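Local atomic coordinates of nicotinate-nucleotide pyrophosphorylase (Francisella tularensis subsp. tularensis, PDB entry 3TQV), a protein that probably catalyses the conversion of quinolinate and phosphoribosyl pyrophosphate to nicotinate mononucleotide, carbon dioxide and diphosphate, a step of NAD(+) biosynthesis. Residues D30-A41 / R101-T109. Residues are numbered along the deposited sequence; the frame is centred on the assembly and turned at random.
Sequences DIATGDITAQLA and RSILTAERT
Thr105 and Asp35 meet at the middle of this contact, where the chain leaving helix 16-31 runs along the first turns of helix 100-130 in the N-terminal domain. Asp35 OD2 and Arg101 O, one helical turn back, both lie within hydrogen-bonding distance of Thr105 OG1, at 2.7 and 2.9 Å. With OG1 anti to its carbonyl carbon (chi1 -65°), Thr105 has its methyl anti to the backbone N, and CG2 meets Ile31 CD1 at 3.5 Å, the two side chains crossing at about a right angle. The other carboxylate oxygen, Asp35 OD1, accepts the N-H of Ala38 at 3.1 Å from above the carboxylate plane, an Asx motif that ties the 3-10 turn to the same aspartate. Ala38 also faces the helix, its CB 4.3 Å from Arg101 CB; burial of Asp35, Ala38 and Thr105 marks this as the closely packed part. The extended chain of Arg101 brings NE (2.8 Å) and NH2 side-on to the O of buried Ala41, 8° out of the guanidinium plane, while Ala41 CB packs on Leu104 CD1. At Asp30, near the end of helix 16-31, the link becomes indirect: Asp30 OD2 and Thr109 OG1 stand 4.0 Å apart, and a water bound to both, and to Thr105 O, bridges them. Asp30 OD2 also forms a salt bridge with Arg142 of the second subunit, a predicted substrate-binding residue. The loose, solvent side belongs to exposed Gln39, which crosses Arg101 with amide and guanidinium planes 74° apart; its OE1 is poorly angled for NH1, and a second water joins NE2 to NH1 instead. The chemistry thus implies a join that combines apolar contacts with polar ones, with Asp35 coupling turn to helix, the paired nitrogens fixing Ala41 O, and Asp30 carrying the contact into the dimer interface.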
loop_
_atom_site.group_PDB
_atom_site.type_symbol
_atom_site.label_atom_id
_atom_site.label_comp_id
_atom_site.label_asym_id
_atom_site.label_seq_id
_atom_site.Cartn_x
_atom_site.Cartn_y
_atom_site.Cartn_z
ATOM N N ASP B 30 8.450 -12.564 -6.954
ATOM C CA ASP B 30 9.433 -11.796 -7.703
ATOM C C ASP B 30 10.478 -12.704 -8.365
ATOM O O ASP B 30 10.936 -12.428 -9.483
ATOM C CB ASP B 30 10.087 -10.747 -6.791
ATOM C CG ASP B 30 11.022 -9.795 -7.544
ATOM O OD1 ASP B 30 10.723 -9.409 -8.690
ATOM O OD2 ASP B 30 12.071 -9.430 -6.977
ATOM N N ILE B 31 10.823 -13.798 -7.687
ATOM C CA ILE B 31 11.973 -14.617 -8.079
ATOM C C ILE B 31 11.614 -15.889 -8.847
ATOM O O ILE B 31 12.300 -16.275 -9.805
ATOM C CB ILE B 31 12.831 -14.993 -6.852
ATOM C CG1 ILE B 31 13.539 -13.742 -6.310
ATOM C CG2 ILE B 31 13.820 -16.118 -7.201
ATOM C CD1 ILE B 31 14.141 -13.913 -4.917
ATOM N N ALA B 32 10.541 -16.543 -8.425
ATOM C CA ALA B 32 10.137 -17.774 -9.077
ATOM C C ALA B 32 11.367 -18.655 -9.286
ATOM O O ALA B 32 12.116 -18.898 -8.343
ATOM C CB ALA B 32 9.424 -17.482 -10.395
ATOM N N THR B 33 11.588 -19.116 -10.512
ATOM C CA THR B 33 12.624 -20.110 -10.761
ATOM C C THR B 33 14.045 -19.589 -10.621
ATOM O O THR B 33 14.982 -20.377 -10.486
ATOM C CB THR B 33 12.471 -20.768 -12.146
ATOM O OG1 THR B 33 12.436 -19.756 -13.163
ATOM C CG2 THR B 33 11.200 -21.628 -12.188
ATOM N N GLY B 34 14.222 -18.274 -10.664
ATOM C CA GLY B 34 15.532 -17.710 -10.416
ATOM C C GLY B 34 15.799 -16.396 -11.111
ATOM O O GLY B 34 15.358 -16.168 -12.246
ATOM N N ASP B 35 16.523 -15.523 -10.416
ATOM C CA ASP B 35 16.981 -14.262 -10.982
ATOM C C ASP B 35 17.924 -14.548 -12.145
ATOM O O ASP B 35 19.098 -14.880 -11.943
ATOM C CB ASP B 35 17.703 -13.464 -9.900
ATOM C CG ASP B 35 18.079 -12.069 -10.351
ATOM O OD1 ASP B 35 18.077 -11.800 -11.579
ATOM O OD2 ASP B 35 18.385 -11.246 -9.459
ATOM N N ILE B 36 17.423 -14.436 -13.367
ATOM C CA ILE B 36 18.234 -14.828 -14.518
ATOM C C ILE B 36 19.372 -13.869 -14.821
ATOM O O ILE B 36 20.407 -14.290 -15.325
ATOM C CB ILE B 36 17.402 -15.052 -15.809
ATOM C CG1 ILE B 36 16.724 -13.760 -16.268
ATOM C CG2 ILE B 36 16.398 -16.184 -15.620
ATOM C CD1 ILE B 36 15.978 -13.905 -17.595
ATOM N N THR B 37 19.178 -12.589 -14.521
ATOM C CA THR B 37 20.173 -11.568 -14.840
ATOM C C THR B 37 21.304 -11.568 -13.814
ATOM O O THR B 37 22.442 -11.211 -14.127
ATOM C CB THR B 37 19.543 -10.159 -14.939
ATOM O OG1 THR B 37 18.526 -10.157 -15.943
ATOM C CG2 THR B 37 20.583 -9.135 -15.317
ATOM N N ALA B 38 20.992 -11.976 -12.590
ATOM C CA ALA B 38 22.014 -12.119 -11.558
ATOM C C ALA B 38 23.083 -13.131 -11.980
ATOM O O ALA B 38 24.230 -13.071 -11.533
ATOM C CB ALA B 38 21.380 -12.528 -10.235
ATOM N N GLN B 39 22.697 -14.047 -12.856
ATOM C CA GLN B 39 23.586 -15.105 -13.301
ATOM C C GLN B 39 24.711 -14.569 -14.162
ATOM O O GLN B 39 25.683 -15.277 -14.450
ATOM C CB GLN B 39 22.794 -16.164 -14.058
ATOM C CG GLN B 39 21.974 -17.039 -13.133
ATOM C CD GLN B 39 22.846 -17.733 -12.108
ATOM O OE1 GLN B 39 23.933 -18.219 -12.435
ATOM N NE2 GLN B 39 22.390 -17.765 -10.858
ATOM N N LEU B 40 24.574 -13.309 -14.565
ATOM C CA LEU B 40 25.576 -12.658 -15.392
ATOM C C LEU B 40 26.634 -11.955 -14.547
ATOM O O LEU B 40 27.605 -11.422 -15.087
ATOM C CB LEU B 40 24.917 -11.674 -16.363
ATOM C CG LEU B 40 23.905 -12.222 -17.385
ATOM C CD1 LEU B 40 23.120 -11.097 -18.017
ATOM C CD2 LEU B 40 24.574 -13.063 -18.469
ATOM N N ALA B 41 26.465 -11.953 -13.227
ATOM C CA ALA B 41 27.426 -11.272 -12.359
ATOM C C ALA B 41 28.485 -12.225 -11.807
ATOM O O ALA B 41 28.229 -13.411 -11.640
ATOM C CB ALA B 41 26.717 -10.550 -11.235
ATOM N N ARG B 101 25.403 -11.777 -6.239
ATOM C CA ARG B 101 24.188 -12.286 -6.847
ATOM C C ARG B 101 23.059 -12.266 -5.844
ATOM O O ARG B 101 21.966 -11.797 -6.129
ATOM C CB ARG B 101 24.423 -13.705 -7.379
ATOM C CG ARG B 101 25.623 -13.797 -8.300
ATOM C CD ARG B 101 25.676 -15.130 -9.006
ATOM N NE ARG B 101 26.697 -15.171 -10.051
ATOM C CZ ARG B 101 27.035 -16.275 -10.703
ATOM N NH1 ARG B 101 26.429 -17.412 -10.417
ATOM N NH2 ARG B 101 27.968 -16.250 -11.635
ATOM N N SER B 102 23.341 -12.783 -4.658
ATOM C CA SER B 102 22.388 -12.761 -3.555
ATOM C C SER B 102 21.943 -11.318 -3.316
ATOM O O SER B 102 20.753 -11.016 -3.307
ATOM C CB SER B 102 23.045 -13.325 -2.294
ATOM O OG SER B 102 23.624 -14.594 -2.528
ATOM N N ILE B 103 22.917 -10.427 -3.155
ATOM C CA ILE B 103 22.642 -9.026 -2.881
ATOM C C ILE B 103 21.778 -8.380 -3.968
ATOM O O ILE B 103 20.808 -7.672 -3.661
ATOM C CB ILE B 103 23.944 -8.226 -2.717
ATOM C CG1 ILE B 103 24.634 -8.590 -1.402
ATOM C CG2 ILE B 103 23.660 -6.735 -2.731
ATOM C CD1 ILE B 103 26.033 -8.020 -1.266
ATOM N N LEU B 104 22.137 -8.618 -5.229
ATOM C CA LEU B 104 21.411 -8.019 -6.336
ATOM C C LEU B 104 19.987 -8.545 -6.381
ATOM O O LEU B 104 19.085 -7.905 -6.935
ATOM C CB LEU B 104 22.103 -8.293 -7.679
ATOM C CG LEU B 104 23.415 -7.553 -7.952
ATOM C CD1 LEU B 104 23.980 -7.917 -9.326
ATOM C CD2 LEU B 104 23.251 -6.041 -7.782
ATOM N N THR B 105 19.797 -9.721 -5.800
ATOM C CA THR B 105 18.498 -10.365 -5.791
ATOM C C THR B 105 17.691 -9.915 -4.584
ATOM O O THR B 105 16.501 -9.618 -4.700
ATOM C CB THR B 105 18.641 -11.893 -5.820
ATOM O OG1 THR B 105 19.242 -12.277 -7.069
ATOM C CG2 THR B 105 17.279 -12.559 -5.679
ATOM N N ALA B 106 18.347 -9.854 -3.430
ATOM C CA ALA B 106 17.701 -9.377 -2.210
ATOM C C ALA B 106 17.148 -7.956 -2.382
ATOM O O ALA B 106 16.113 -7.587 -1.799
ATOM C CB ALA B 106 18.677 -9.422 -1.049
ATOM N N GLU B 107 17.842 -7.190 -3.220
ATOM C CA GLU B 107 17.690 -5.746 -3.300
ATOM C C GLU B 107 16.256 -5.199 -3.294
ATOM O O GLU B 107 15.811 -4.578 -2.318
ATOM C CB GLU B 107 18.411 -5.232 -4.535
ATOM C CG GLU B 107 18.499 -3.730 -4.566
ATOM C CD GLU B 107 19.129 -3.215 -5.839
ATOM O OE1 GLU B 107 19.986 -3.930 -6.403
ATOM O OE2 GLU B 107 18.764 -2.100 -6.274
ATOM N N ARG B 108 15.561 -5.411 -4.407
ATOM C CA ARG B 108 14.253 -4.831 -4.653
ATOM C C ARG B 108 13.267 -5.154 -3.510
ATOM O O ARG B 108 12.592 -4.259 -2.986
ATOM C CB ARG B 108 13.736 -5.349 -6.000
ATOM C CG ARG B 108 12.755 -4.457 -6.742
ATOM C CD ARG B 108 12.337 -3.233 -5.960
ATOM N NE ARG B 108 13.295 -2.162 -6.158
ATOM C CZ ARG B 108 13.251 -0.990 -5.540
ATOM N NH1 ARG B 108 12.288 -0.730 -4.671
ATOM N NH2 ARG B 108 14.172 -0.077 -5.805
ATOM N N THR B 109 13.208 -6.430 -3.123
ATOM C CA THR B 109 12.363 -6.867 -2.018
ATOM C C THR B 109 12.713 -6.116 -0.739
ATOM O O THR B 109 11.843 -5.568 -0.087
ATOM C CB THR B 109 12.455 -8.409 -1.775
ATOM O OG1 THR B 109 12.211 -9.124 -2.992
ATOM C CG2 THR B 109 11.443 -8.862 -0.741
HETATM O O HOH W 1 13.769 -9.220 -5.100
HETATM O O HOH W 2 24.558 -18.122 -8.447
#